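Local coordinates for protein transcriptional regulator URE2 (Saccharomyces cerevisiae, PDB 1HQO) that represses nitrogen-utilisation genes by sequestering phosphorylated GATA transcriptional activators in the cytoplasm, and also has glutathione peroxidase activity, at residues T19-R24 and V69-D74; V32-S37 and I252-G257; E169-L174 and Y201-V206; L36-F41 and P103-D108. All blocks are in the same frame, centred on the assembly; numbering follows the deposited sequence.

Interaction 1. Residues T19-R24 and V69-D74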
loop_
_atom_site.group_PDB
_atom_site.type_symbol
_atom_site.label_atom_id
_atom_site.label_comp_id
_atom_site.label_asym_id
_atom_site.label_seq_id
_atom_site.Cartn_x
_atom_site.Cartn_y
_atom_site.Cartn_z
ATOM N N THR A 19 9.482 -18.244 -7.290
ATOM C CA THR A 19 8.834 -19.101 -6.313
ATOM C C THR A 19 7.914 -18.173 -5.549
ATOM O O THR A 19 8.307 -17.070 -5.172
ATOM C CB THR A 19 9.805 -19.705 -5.308
ATOM O OG1 THR A 19 10.756 -20.520 -5.998
ATOM C CG2 THR A 19 9.041 -20.560 -4.288
ATOM N N LEU A 20 6.688 -18.613 -5.324
ATOM C CA LEU A 20 5.733 -17.792 -4.616
ATOM C C LEU A 20 5.345 -18.445 -3.309
ATOM O O LEU A 20 4.881 -19.586 -3.298
ATOM C CB LEU A 20 4.484 -17.588 -5.474
ATOM C CG LEU A 20 3.265 -16.937 -4.806
ATOM C CD1 LEU A 20 3.587 -15.500 -4.344
ATOM C CD2 LEU A 20 2.117 -16.939 -5.800
ATOM N N PHE A 21 5.544 -17.730 -2.206
ATOM C CA PHE A 21 5.153 -18.250 -0.912
ATOM C C PHE A 21 3.806 -17.675 -0.601
ATOM O O PHE A 21 3.686 -16.492 -0.296
ATOM C CB PHE A 21 6.145 -17.847 0.157
ATOM C CG PHE A 21 7.416 -18.596 0.073
ATOM C CD1 PHE A 21 8.443 -18.152 -0.756
ATOM C CD2 PHE A 21 7.560 -19.802 0.757
ATOM C CE1 PHE A 21 9.601 -18.905 -0.908
ATOM C CE2 PHE A 21 8.708 -20.562 0.613
ATOM C CZ PHE A 21 9.736 -20.115 -0.223
ATOM N N SER A 22 2.789 -18.518 -0.688
ATOM C CA SER A 22 1.432 -18.084 -0.444
ATOM C C SER A 22 0.733 -18.948 0.590
ATOM O O SER A 22 1.376 -19.665 1.337
ATOM C CB SER A 22 0.650 -18.098 -1.757
ATOM O OG SER A 22 -0.711 -17.784 -1.540
ATOM N N HIS A 23 -0.589 -18.850 0.635
ATOM C CA HIS A 23 -1.400 -19.621 1.553
ATOM C C HIS A 23 -2.713 -19.925 0.824
ATOM O O HIS A 23 -3.286 -19.051 0.183
ATOM C CB HIS A 23 -1.635 -18.818 2.829
ATOM C CG HIS A 23 -2.484 -19.526 3.832
ATOM N ND1 HIS A 23 -3.840 -19.705 3.664
ATOM C CD2 HIS A 23 -2.167 -20.138 4.998
ATOM C CE1 HIS A 23 -4.323 -20.398 4.682
ATOM N NE2 HIS A 23 -3.328 -20.673 5.505
ATOM N N ARG A 24 -3.178 -21.165 0.906
ATOM C CA ARG A 24 -4.403 -21.576 0.215
ATOM C C ARG A 24 -5.602 -20.630 0.327
ATOM O O ARG A 24 -6.451 -20.585 -0.557
ATOM C CB ARG A 24 -4.827 -22.981 0.685
ATOM C CG ARG A 24 -3.845 -24.077 0.297
ATOM C CD ARG A 24 -4.467 -25.464 0.321
ATOM N NE ARG A 24 -3.752 -26.386 -0.572
ATOM C CZ ARG A 24 -2.477 -26.750 -0.428
ATOM N NH1 ARG A 24 -1.769 -26.269 0.587
ATOM N NH2 ARG A 24 -1.903 -27.580 -1.306
ATOM N N VAL A 69 2.222 -13.616 4.274
ATOM C CA VAL A 69 2.214 -14.023 2.891
ATOM C C VAL A 69 1.531 -12.863 2.095
ATOM O O VAL A 69 0.728 -12.104 2.646
ATOM C CB VAL A 69 1.443 -15.353 2.824
ATOM C CG1 VAL A 69 0.907 -15.588 1.460
ATOM C CG2 VAL A 69 2.345 -16.486 3.263
ATOM N N PRO A 70 1.845 -12.700 0.801
ATOM C CA PRO A 70 2.774 -13.487 -0.007
ATOM C C PRO A 70 4.188 -12.954 0.001
ATOM O O PRO A 70 4.456 -11.869 0.524
ATOM C CB PRO A 70 2.156 -13.405 -1.392
ATOM C CG PRO A 70 1.649 -12.015 -1.424
ATOM C CD PRO A 70 1.020 -11.829 -0.064
ATOM N N ALA A 71 5.083 -13.750 -0.587
ATOM C CA ALA A 71 6.502 -13.421 -0.739
ATOM C C ALA A 71 6.903 -13.999 -2.096
ATOM O O ALA A 71 6.502 -15.112 -2.440
ATOM C CB ALA A 71 7.334 -14.058 0.387
ATOM N N LEU A 72 7.657 -13.246 -2.883
ATOM C CA LEU A 72 8.067 -13.757 -4.176
ATOM C C LEU A 72 9.563 -13.649 -4.348
ATOM O O LEU A 72 10.168 -12.589 -4.136
ATOM C CB LEU A 72 7.388 -13.014 -5.335
ATOM C CG LEU A 72 7.633 -13.599 -6.746
ATOM C CD1 LEU A 72 6.602 -14.681 -7.074
ATOM C CD2 LEU A 72 7.559 -12.499 -7.777
ATOM N N ILE A 73 10.148 -14.769 -4.755
ATOM C CA ILE A 73 11.566 -14.841 -4.983
ATOM C C ILE A 73 11.838 -14.817 -6.457
ATOM O O ILE A 73 11.411 -15.694 -7.205
ATOM C CB ILE A 73 12.138 -16.088 -4.380
ATOM C CG1 ILE A 73 11.905 -16.035 -2.872
ATOM C CG2 ILE A 73 13.615 -16.181 -4.714
ATOM C CD1 ILE A 73 11.932 -17.363 -2.209
ATOM N N ASP A 74 12.535 -13.768 -6.860
ATOM C CA ASP A 74 12.894 -13.571 -8.236
ATOM C C ASP A 74 14.266 -14.180 -8.429
ATOM O O ASP A 74 15.272 -13.490 -8.304
ATOM C CB ASP A 74 12.946 -12.089 -8.548
ATOM C CG ASP A 74 13.296 -11.833 -9.970
ATOM O OD1 ASP A 74 13.534 -12.815 -10.700
ATOM O OD2 ASP A 74 13.332 -10.658 -10.364
#
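Both leucines of the pair Leu20–Leu72 turn CG opposite their own backbone nitrogen and next to the carbonyl carbon (chi1 170° and -173°), and this brings a methyl of each onto the neighbouring segment. Leu20 CD1 settles beside the ring of Pro70, 3.9 Å from Pro70 CB, the two side chains pointing the same way; Leu72 CD1 lies at the same distance from Leu20 CB. This face of the sheet is covered by helices 27-39 and 85-100 through Val32, Leu36, Ile88 and Leu92. The antiparallel strands belong to the thioredoxin-like domain of a glutathione transferase fold, in which a cis-proline, here Pro70, precedes the strand; Val69 before it probably contributes to glutathione binding. Two hydrogen-bonded pairs tie the backbones. Phe21 N reaches Ala71 O at 2.8 Å, almost straight, and Ala71 N returns to Phe21 O at 3.1 Å with more bend; Ile73 N donates to Thr19 O at 3.0 Å, answered by Thr19 N to Ile73 O at 3.2 Å. On the face carrying Phe21, Ala71 and Ile73, Phe21 CB rests 4.0 Å from Ala71 CB, and the Phe21 ring meets Phe60.

Interaction 2. Residues V32-S37 and I252-G257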
loop_
_atom_site.group_PDB
_atom_site.type_symbol
_atom_site.label_atom_id
_atom_site.label_comp_id
_atom_site.label_asym_id
_atom_site.label_seq_id
_atom_site.Cartn_x
_atom_site.Cartn_y
_atom_site.Cartn_z
ATOM N N VAL A 32 -0.933 -12.173 -6.646
ATOM C CA VAL A 32 0.362 -12.182 -7.311
ATOM C C VAL A 32 0.378 -13.263 -8.382
ATOM O O VAL A 32 0.941 -13.078 -9.449
ATOM C CB VAL A 32 1.480 -12.471 -6.315
ATOM C CG1 VAL A 32 2.799 -12.551 -7.025
ATOM C CG2 VAL A 32 1.516 -11.397 -5.266
ATOM N N ALA A 33 -0.253 -14.394 -8.070
ATOM C CA ALA A 33 -0.339 -15.544 -8.972
ATOM C C ALA A 33 -1.016 -15.155 -10.268
ATOM O O ALA A 33 -0.547 -15.475 -11.358
ATOM C CB ALA A 33 -1.123 -16.665 -8.321
ATOM N N ILE A 34 -2.141 -14.474 -10.140
ATOM C CA ILE A 34 -2.881 -14.023 -11.294
ATOM C C ILE A 34 -1.994 -13.174 -12.194
ATOM O O ILE A 34 -1.965 -13.376 -13.396
ATOM C CB ILE A 34 -4.080 -13.190 -10.859
ATOM C CG1 ILE A 34 -5.157 -14.092 -10.271
ATOM C CG2 ILE A 34 -4.594 -12.399 -12.007
ATOM C CD1 ILE A 34 -6.308 -13.337 -9.643
ATOM N N VAL A 35 -1.269 -12.220 -11.612
ATOM C CA VAL A 35 -0.401 -11.340 -12.393
ATOM C C VAL A 35 0.779 -12.089 -12.972
ATOM O O VAL A 35 1.285 -11.745 -14.034
ATOM C CB VAL A 35 0.112 -10.149 -11.545
ATOM C CG1 VAL A 35 1.060 -9.269 -12.352
ATOM C CG2 VAL A 35 -1.064 -9.316 -11.102
ATOM N N LEU A 36 1.231 -13.111 -12.271
ATOM C CA LEU A 36 2.334 -13.861 -12.804
ATOM C C LEU A 36 1.810 -14.515 -14.069
ATOM O O LEU A 36 2.329 -14.266 -15.148
ATOM C CB LEU A 36 2.832 -14.904 -11.802
ATOM C CG LEU A 36 3.768 -14.378 -10.699
ATOM C CD1 LEU A 36 4.030 -15.454 -9.666
ATOM C CD2 LEU A 36 5.081 -13.906 -11.302
ATOM N N SER A 37 0.752 -15.314 -13.948
ATOM C CA SER A 37 0.176 -16.011 -15.108
ATOM C C SER A 37 -0.187 -15.102 -16.280
ATOM O O SER A 37 0.023 -15.451 -17.434
ATOM C CB SER A 37 -1.074 -16.814 -14.701
ATOM O OG SER A 37 -0.747 -17.925 -13.875
ATOM N N ILE A 252 -8.106 -17.708 -14.270
ATOM C CA ILE A 252 -8.737 -18.897 -13.744
ATOM C C ILE A 252 -7.778 -19.974 -13.261
ATOM O O ILE A 252 -7.961 -20.522 -12.171
ATOM C CB ILE A 252 -9.697 -19.464 -14.784
ATOM C CG1 ILE A 252 -10.852 -18.473 -14.977
ATOM C CG2 ILE A 252 -10.184 -20.832 -14.350
ATOM C CD1 ILE A 252 -11.795 -18.817 -16.101
ATOM N N LYS A 253 -6.752 -20.267 -14.055
ATOM C CA LYS A 253 -5.793 -21.295 -13.678
ATOM C C LYS A 253 -5.067 -20.882 -12.417
ATOM O O LYS A 253 -4.812 -21.696 -11.519
ATOM C CB LYS A 253 -4.776 -21.521 -14.795
ATOM C CG LYS A 253 -3.697 -20.474 -14.877
ATOM C CD LYS A 253 -2.636 -20.866 -15.904
ATOM C CE LYS A 253 -1.426 -19.935 -15.801
ATOM N NZ LYS A 253 -0.404 -20.164 -16.857
ATOM N N ALA A 254 -4.731 -19.605 -12.356
ATOM C CA ALA A 254 -4.039 -19.098 -11.205
ATOM C C ALA A 254 -4.878 -19.374 -9.971
ATOM O O ALA A 254 -4.359 -19.816 -8.956
ATOM C CB ALA A 254 -3.798 -17.625 -11.365
ATOM N N LEU A 255 -6.181 -19.136 -10.067
ATOM C CA LEU A 255 -7.082 -19.354 -8.933
ATOM C C LEU A 255 -7.355 -20.823 -8.621
ATOM O O LEU A 255 -7.725 -21.155 -7.486
ATOM C CB LEU A 255 -8.416 -18.634 -9.158
ATOM C CG LEU A 255 -8.410 -17.102 -9.225
ATOM C CD1 LEU A 255 -9.809 -16.596 -9.451
ATOM C CD2 LEU A 255 -7.877 -16.527 -7.950
ATOM N N ARG A 256 -7.207 -21.685 -9.633
ATOM C CA ARG A 256 -7.400 -23.132 -9.483
ATOM C C ARG A 256 -6.456 -23.506 -8.400
ATOM O O ARG A 256 -6.757 -24.342 -7.531
ATOM C CB ARG A 256 -6.990 -23.894 -10.750
ATOM C CG ARG A 256 -7.986 -23.764 -11.874
ATOM C CD ARG A 256 -9.367 -24.267 -11.403
ATOM N NE ARG A 256 -10.467 -23.746 -12.221
ATOM C CZ ARG A 256 -11.757 -24.015 -12.020
ATOM N NH1 ARG A 256 -12.128 -24.810 -11.022
ATOM N NH2 ARG A 256 -12.679 -23.483 -12.820
ATOM N N GLY A 257 -5.308 -22.843 -8.477
ATOM C CA GLY A 257 -4.244 -23.022 -7.512
ATOM C C GLY A 257 -3.026 -23.665 -8.156
ATOM O O GLY A 257 -3.082 -24.007 -9.371
#
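The hydroxyl of Ser37 lies where two helices meet: its OG is hydrogen-bonded to Tyr43 OH on strand 43-47 and sits 4.0 Å from Ala254 CB. Lys253 of the other helix, extended beyond CG, runs toward Ser37, but this approach is modelled too close; it is doubtful and carries no weight. At the centre, the small side chain of Ala254 points at helix 27-39. Its CB lies 3.7 Å from Ile34 CA and 4.2 Å from Ala33 CB, so it packs against backbone as well as side chains, and the helix axes approach to 8.4 Å with a crossing angle of 138°. Farther along, Ile34 lies beside this alanine, CG1 being 3.9 Å from Ala254 CB, and its CD1 reaches Leu255 CD2 at 3.9 Å. Leu215, Val218 and Pro219 of helix 212-221 also touch Ile34. The packing joins the first helix of the thioredoxin-like domain to the C-terminal helix 249-256 of the all-helical domain, part of the interface between the two domains of the glutathione transferase fold. No hydrogen bond or salt bridge crosses between the segments, which implies that the fit rests on close apolar packing, with alanines at the nearest approach of the helices and the larger Ile34 and Leu255 beside them.

Interaction 3. Residues E169-L174 and Y201-V206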
loop_
_atom_site.group_PDB
_atom_site.type_symbol
_atom_site.label_atom_id
_atom_site.label_comp_id
_atom_site.label_asym_id
_atom_site.label_seq_id
_atom_site.Cartn_x
_atom_site.Cartn_y
_atom_site.Cartn_z
ATOM N N GLU A 169 -18.578 6.127 -14.160
ATOM C CA GLU A 169 -18.101 7.263 -14.927
ATOM C C GLU A 169 -17.366 6.874 -16.207
ATOM O O GLU A 169 -17.539 7.532 -17.230
ATOM C CB GLU A 169 -17.197 8.144 -14.075
ATOM C CG GLU A 169 -17.864 8.653 -12.822
ATOM C CD GLU A 169 -17.025 9.683 -12.078
ATOM O OE1 GLU A 169 -15.774 9.543 -12.018
ATOM O OE2 GLU A 169 -17.635 10.629 -11.538
ATOM N N ARG A 170 -16.551 5.822 -16.168
ATOM C CA ARG A 170 -15.809 5.401 -17.365
ATOM C C ARG A 170 -16.722 4.775 -18.418
ATOM O O ARG A 170 -16.385 4.735 -19.599
ATOM C CB ARG A 170 -14.678 4.422 -16.985
ATOM C CG ARG A 170 -13.439 5.112 -16.374
ATOM C CD ARG A 170 -12.700 4.262 -15.317
ATOM N NE ARG A 170 -11.752 5.042 -14.496
ATOM C CZ ARG A 170 -12.082 6.074 -13.703
ATOM N NH1 ARG A 170 -13.348 6.481 -13.598
ATOM N NH2 ARG A 170 -11.141 6.720 -13.008
ATOM N N ARG A 171 -17.881 4.289 -17.985
ATOM C CA ARG A 171 -18.826 3.684 -18.907
ATOM C C ARG A 171 -19.561 4.810 -19.614
ATOM O O ARG A 171 -19.789 4.730 -20.811
ATOM C CB ARG A 171 -19.828 2.762 -18.177
ATOM C CG ARG A 171 -20.657 1.860 -19.130
ATOM C CD ARG A 171 -21.473 0.758 -18.437
ATOM N NE ARG A 171 -20.668 -0.397 -18.008
ATOM C CZ ARG A 171 -20.180 -1.333 -18.819
ATOM N NH1 ARG A 171 -20.414 -1.260 -20.118
ATOM N NH2 ARG A 171 -19.454 -2.337 -18.336
ATOM N N GLU A 172 -19.921 5.865 -18.888
ATOM C CA GLU A 172 -20.620 6.996 -19.501
ATOM C C GLU A 172 -19.695 7.812 -20.411
ATOM O O GLU A 172 -20.095 8.212 -21.496
ATOM C CB GLU A 172 -21.217 7.925 -18.429
ATOM C CG GLU A 172 -22.280 7.285 -17.505
ATOM C CD GLU A 172 -22.794 8.246 -16.398
ATOM O OE1 GLU A 172 -21.966 8.778 -15.606
ATOM O OE2 GLU A 172 -24.032 8.462 -16.321
ATOM N N ALA A 173 -18.466 8.058 -19.966
ATOM C CA ALA A 173 -17.506 8.819 -20.755
ATOM C C ALA A 173 -17.195 8.087 -22.058
ATOM O O ALA A 173 -16.567 8.640 -22.964
ATOM C CB ALA A 173 -16.234 9.034 -19.960
ATOM N N LEU A 174 -17.644 6.839 -22.148
ATOM C CA LEU A 174 -17.431 6.023 -23.343
ATOM C C LEU A 174 -18.696 5.892 -24.209
ATOM O O LEU A 174 -18.611 5.539 -25.393
ATOM C CB LEU A 174 -16.953 4.619 -22.955
ATOM C CG LEU A 174 -15.583 4.459 -22.302
ATOM C CD1 LEU A 174 -15.388 3.006 -21.940
ATOM C CD2 LEU A 174 -14.485 4.930 -23.238
ATOM N N TYR A 201 -19.476 -4.032 -22.617
ATOM C CA TYR A 201 -18.061 -4.133 -22.939
ATOM C C TYR A 201 -17.263 -3.913 -21.627
ATOM O O TYR A 201 -17.755 -3.269 -20.682
ATOM C CB TYR A 201 -17.685 -3.105 -24.027
ATOM C CG TYR A 201 -18.158 -1.703 -23.747
ATOM C CD1 TYR A 201 -17.371 -0.806 -23.014
ATOM C CD2 TYR A 201 -19.419 -1.280 -24.166
ATOM C CE1 TYR A 201 -17.828 0.471 -22.705
ATOM C CE2 TYR A 201 -19.892 0.002 -23.858
ATOM C CZ TYR A 201 -19.089 0.866 -23.130
ATOM O OH TYR A 201 -19.548 2.129 -22.839
ATOM N N PRO A 202 -16.044 -4.486 -21.530
ATOM C CA PRO A 202 -15.267 -4.293 -20.305
ATOM C C PRO A 202 -14.819 -2.851 -20.142
ATOM O O PRO A 202 -14.377 -2.200 -21.092
ATOM C CB PRO A 202 -14.092 -5.252 -20.485
ATOM C CG PRO A 202 -13.897 -5.271 -21.950
ATOM C CD PRO A 202 -15.313 -5.352 -22.473
ATOM N N VAL A 203 -14.969 -2.339 -18.936
ATOM C CA VAL A 203 -14.541 -0.988 -18.666
ATOM C C VAL A 203 -13.459 -1.184 -17.605
ATOM O O VAL A 203 -13.603 -2.047 -16.742
ATOM C CB VAL A 203 -15.724 -0.149 -18.155
ATOM C CG1 VAL A 203 -16.469 -0.907 -17.084
ATOM C CG2 VAL A 203 -15.229 1.162 -17.621
ATOM N N TRP A 204 -12.369 -0.425 -17.682
ATOM C CA TRP A 204 -11.288 -0.583 -16.723
ATOM C C TRP A 204 -11.023 0.682 -15.950
ATOM O O TRP A 204 -11.532 1.740 -16.301
ATOM C CB TRP A 204 -10.035 -1.039 -17.449
ATOM C CG TRP A 204 -10.263 -2.319 -18.248
ATOM C CD1 TRP A 204 -10.233 -2.457 -19.614
ATOM C CD2 TRP A 204 -10.563 -3.627 -17.720
ATOM N NE1 TRP A 204 -10.495 -3.762 -19.961
ATOM C CE2 TRP A 204 -10.699 -4.499 -18.822
ATOM C CE3 TRP A 204 -10.729 -4.141 -16.422
ATOM C CZ2 TRP A 204 -10.993 -5.862 -18.665
ATOM C CZ3 TRP A 204 -11.022 -5.494 -16.269
ATOM C CH2 TRP A 204 -11.151 -6.338 -17.386
ATOM N N LEU A 205 -10.218 0.572 -14.896
ATOM C CA LEU A 205 -9.919 1.719 -14.045
ATOM C C LEU A 205 -8.940 2.737 -14.611
ATOM O O LEU A 205 -9.030 3.925 -14.300
ATOM C CB LEU A 205 -9.398 1.242 -12.686
ATOM C CG LEU A 205 -10.407 0.552 -11.778
ATOM C CD1 LEU A 205 -9.680 -0.059 -10.617
ATOM C CD2 LEU A 205 -11.463 1.555 -11.321
ATOM N N VAL A 206 -7.993 2.281 -15.420
ATOM C CA VAL A 206 -7.018 3.207 -15.966
ATOM C C VAL A 206 -6.661 2.906 -17.420
ATOM O O VAL A 206 -6.478 1.746 -17.805
ATOM C CB VAL A 206 -5.699 3.233 -15.105
ATOM C CG1 VAL A 206 -4.802 4.362 -15.576
ATOM C CG2 VAL A 206 -6.013 3.405 -13.613
#
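Arg170 meets Leu205, and Arg171 meets Tyr201, where the C-terminal end of helix 146-172 holds the loop leading into helix 212-221, within the all-helical C-terminal domain of the glutathione transferase fold. Two hydrogen bonds from the arginines carry most of the polar contact. Arg170 NE donates to Leu205 O at 2.9 Å, nearly straight at 166°; the acceptor lies in the guanidinium plane, although the donor stands above the plane of the carbonyl. Arg171 NH2 reaches Tyr201 O at 3.0 Å, almost in line with the C=O bond but bent at the donor, the oxygen lying off the guanidinium plane; Arg171 NH1 adds a weak bond to the same oxygen. A further weak bond runs from Tyr201 OH to Arg171 O. The charge of Arg171 has other partners too, with salt bridges to Asp200 and Glu237. In the cation-pi contact, Arg171 NH1 stands over the centre of the Tyr201 ring, with CZ 5.0 Å from the ring centroid and the two planes inclined by 52°. The bend of Arg171 at chi3 (-77°) turns the guanidinium back over this ring, and the same group can therefore serve both the carbonyl and the ring of one residue. Apolar contacts complete the surface. Leu174 CD1 lies against the ring edge near Tyr201 CE1, though the placement of this leucine is doubtful, and Val203 CG2 presses on Arg170 CB at 3.4 Å.

Interaction 4. Residues L36-F41 and P103-D108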
loop_
_atom_site.group_PDB
_atom_site.type_symbol
_atom_site.label_atom_id
_atom_site.label_comp_id
_atom_site.label_asym_id
_atom_site.label_seq_id
_atom_site.Cartn_x
_atom_site.Cartn_y
_atom_site.Cartn_z
ATOM N N LEU A 36 1.231 -13.111 -12.271
ATOM C CA LEU A 36 2.334 -13.861 -12.804
ATOM C C LEU A 36 1.810 -14.515 -14.069
ATOM O O LEU A 36 2.329 -14.266 -15.148
ATOM C CB LEU A 36 2.832 -14.904 -11.802
ATOM C CG LEU A 36 3.768 -14.378 -10.699
ATOM C CD1 LEU A 36 4.030 -15.454 -9.666
ATOM C CD2 LEU A 36 5.081 -13.906 -11.302
ATOM N N SER A 37 0.752 -15.314 -13.948
ATOM C CA SER A 37 0.176 -16.011 -15.108
ATOM C C SER A 37 -0.187 -15.102 -16.280
ATOM O O SER A 37 0.023 -15.451 -17.434
ATOM C CB SER A 37 -1.074 -16.814 -14.701
ATOM O OG SER A 37 -0.747 -17.925 -13.875
ATOM N N GLU A 38 -0.728 -13.932 -15.974
ATOM C CA GLU A 38 -1.154 -12.984 -16.987
ATOM C C GLU A 38 0.037 -12.323 -17.682
ATOM O O GLU A 38 -0.094 -11.737 -18.758
ATOM C CB GLU A 38 -2.050 -11.935 -16.329
ATOM C CG GLU A 38 -3.007 -11.229 -17.268
ATOM C CD GLU A 38 -4.156 -12.116 -17.700
ATOM O OE1 GLU A 38 -4.910 -12.591 -16.827
ATOM O OE2 GLU A 38 -4.311 -12.346 -18.919
ATOM N N LEU A 39 1.203 -12.411 -17.056
ATOM C CA LEU A 39 2.419 -11.846 -17.618
ATOM C C LEU A 39 3.272 -12.949 -18.243
ATOM O O LEU A 39 4.294 -12.686 -18.870
ATOM C CB LEU A 39 3.224 -11.123 -16.538
ATOM C CG LEU A 39 2.692 -9.759 -16.117
ATOM C CD1 LEU A 39 3.742 -9.075 -15.264
ATOM C CD2 LEU A 39 2.386 -8.910 -17.345
ATOM N N GLY A 40 2.863 -14.197 -18.065
ATOM C CA GLY A 40 3.621 -15.279 -18.663
ATOM C C GLY A 40 4.657 -15.951 -17.781
ATOM O O GLY A 40 4.856 -17.161 -17.875
ATOM N N PHE A 41 5.317 -15.175 -16.929
ATOM C CA PHE A 41 6.350 -15.689 -16.029
ATOM C C PHE A 41 6.062 -17.065 -15.477
ATOM O O PHE A 41 4.931 -17.369 -15.105
ATOM C CB PHE A 41 6.543 -14.727 -14.862
ATOM C CG PHE A 41 7.026 -13.367 -15.275
ATOM C CD1 PHE A 41 6.677 -12.249 -14.545
ATOM C CD2 PHE A 41 7.813 -13.207 -16.413
ATOM C CE1 PHE A 41 7.099 -10.998 -14.929
ATOM C CE2 PHE A 41 8.242 -11.958 -16.807
ATOM C CZ PHE A 41 7.880 -10.847 -16.062
ATOM N N PRO A 103 4.536 -2.471 -22.046
ATOM C CA PRO A 103 3.928 -2.252 -20.723
ATOM C C PRO A 103 2.568 -2.923 -20.503
ATOM O O PRO A 103 1.535 -2.252 -20.391
ATOM C CB PRO A 103 3.840 -0.726 -20.644
ATOM C CG PRO A 103 3.462 -0.360 -22.026
ATOM C CD PRO A 103 4.402 -1.241 -22.861
ATOM N N LEU A 104 2.585 -4.247 -20.417
ATOM C CA LEU A 104 1.368 -5.021 -20.237
ATOM C C LEU A 104 0.867 -4.895 -18.804
ATOM O O LEU A 104 1.665 -4.923 -17.858
ATOM C CB LEU A 104 1.648 -6.487 -20.598
ATOM C CG LEU A 104 0.455 -7.406 -20.876
ATOM C CD1 LEU A 104 -0.526 -6.705 -21.817
ATOM C CD2 LEU A 104 0.960 -8.731 -21.450
ATOM N N LEU A 105 -0.449 -4.743 -18.655
ATOM C CA LEU A 105 -1.070 -4.610 -17.338
ATOM C C LEU A 105 -0.460 -3.413 -16.630
ATOM O O LEU A 105 -0.608 -3.244 -15.417
ATOM C CB LEU A 105 -0.800 -5.857 -16.495
ATOM C CG LEU A 105 -1.231 -7.221 -17.012
ATOM C CD1 LEU A 105 -0.673 -8.277 -16.088
ATOM C CD2 LEU A 105 -2.745 -7.315 -17.074
ATOM N N TRP A 106 0.222 -2.580 -17.403
ATOM C CA TRP A 106 0.919 -1.423 -16.863
ATOM C C TRP A 106 0.735 -0.243 -17.848
ATOM O O TRP A 106 -0.229 -0.202 -18.611
ATOM C CB TRP A 106 2.392 -1.847 -16.715
ATOM C CG TRP A 106 3.360 -0.921 -16.010
ATOM C CD1 TRP A 106 4.680 -0.731 -16.340
ATOM C CD2 TRP A 106 3.122 -0.117 -14.838
ATOM N NE1 TRP A 106 5.269 0.142 -15.455
ATOM C CE2 TRP A 106 4.336 0.533 -14.529
ATOM C CE3 TRP A 106 2.001 0.123 -14.026
ATOM C CZ2 TRP A 106 4.463 1.394 -13.439
ATOM C CZ3 TRP A 106 2.133 0.984 -12.935
ATOM C CH2 TRP A 106 3.353 1.612 -12.659
ATOM N N SER A 107 1.635 0.725 -17.816
ATOM C CA SER A 107 1.538 1.838 -18.736
ATOM C C SER A 107 2.913 2.433 -18.926
ATOM O O SER A 107 3.758 2.315 -18.048
ATOM C CB SER A 107 0.598 2.911 -18.198
ATOM O OG SER A 107 0.562 4.040 -19.066
ATOM N N ASP A 108 3.138 3.059 -20.079
ATOM C CA ASP A 108 4.422 3.704 -20.378
ATOM C C ASP A 108 4.353 5.169 -19.923
ATOM O O ASP A 108 5.378 5.816 -19.680
ATOM C CB ASP A 108 4.724 3.672 -21.891
ATOM C CG ASP A 108 3.784 4.588 -22.710
ATOM O OD1 ASP A 108 2.686 4.127 -23.113
ATOM O OD2 ASP A 108 4.140 5.772 -22.947
#
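Leu105 and Leu39 form the dense part of a contact between the C-terminal end of helix 27-39 and a type II beta turn, Pro103 to Trp106, in the linker that joins helix 85-100 of the thioredoxin-like domain to helix 110-139 of the helical domain. Leu39 CD2 and Leu105 CD1 are only 3.4 Å apart, tighter than usual for methyl groups, and the same Leu105 methyl lies 3.7 Å from Leu39 CG. Leu105 occupies the third position of the turn with a positive phi (58°). Its CB points toward the helix end, and chi1 of -57° sets CG anti to the carbonyl carbon, which carries CD1 to Leu39. Ile212 and Leu215 of helix 212-221 also touch Leu105, and its backbone is hydrogen-bonded to Ile212. On the outer side the fit is slacker. The aliphatic part of Glu38 passes Leu105 at about a right angle, with Glu38 CB 3.9 Å from Leu105 CD1, while its carboxylate turns to a salt bridge with Arg248 through OE2. Both Glu38 and Leu104 remain partly exposed. No hydrogen bond joins the two segments, and Leu104, which also leans on Tyr96 of helix 85-100, makes longer contacts: its CB lies 4.1 Å from Leu39 CD2, and its CD2 ends 4.2 Å from Glu38 O.

From the N terminus, strand 18-22 opens interaction 1, and helix 27-39 opens interactions 2 and 4 before the chain reaches residues 69-74, where interaction 1 closes inside the thioredoxin-like domain. Interaction 1 therefore crosses both others, and Leu72 CD1 packs on Leu36 CD1 where the sheet meets the helix. Interaction 4 closes next, at residues 103-108 in the linker. Interaction 3 follows it in series, closing a 26-residue connection, most of it not modelled, and is nested within the long loop that interaction 2 completes near the C terminus. Helix 27-39 is thus tied to the sheet, the linker and the final helix, whereas interaction 3 touches none of the others; its nearest atoms lie about 6 Å from interaction 4.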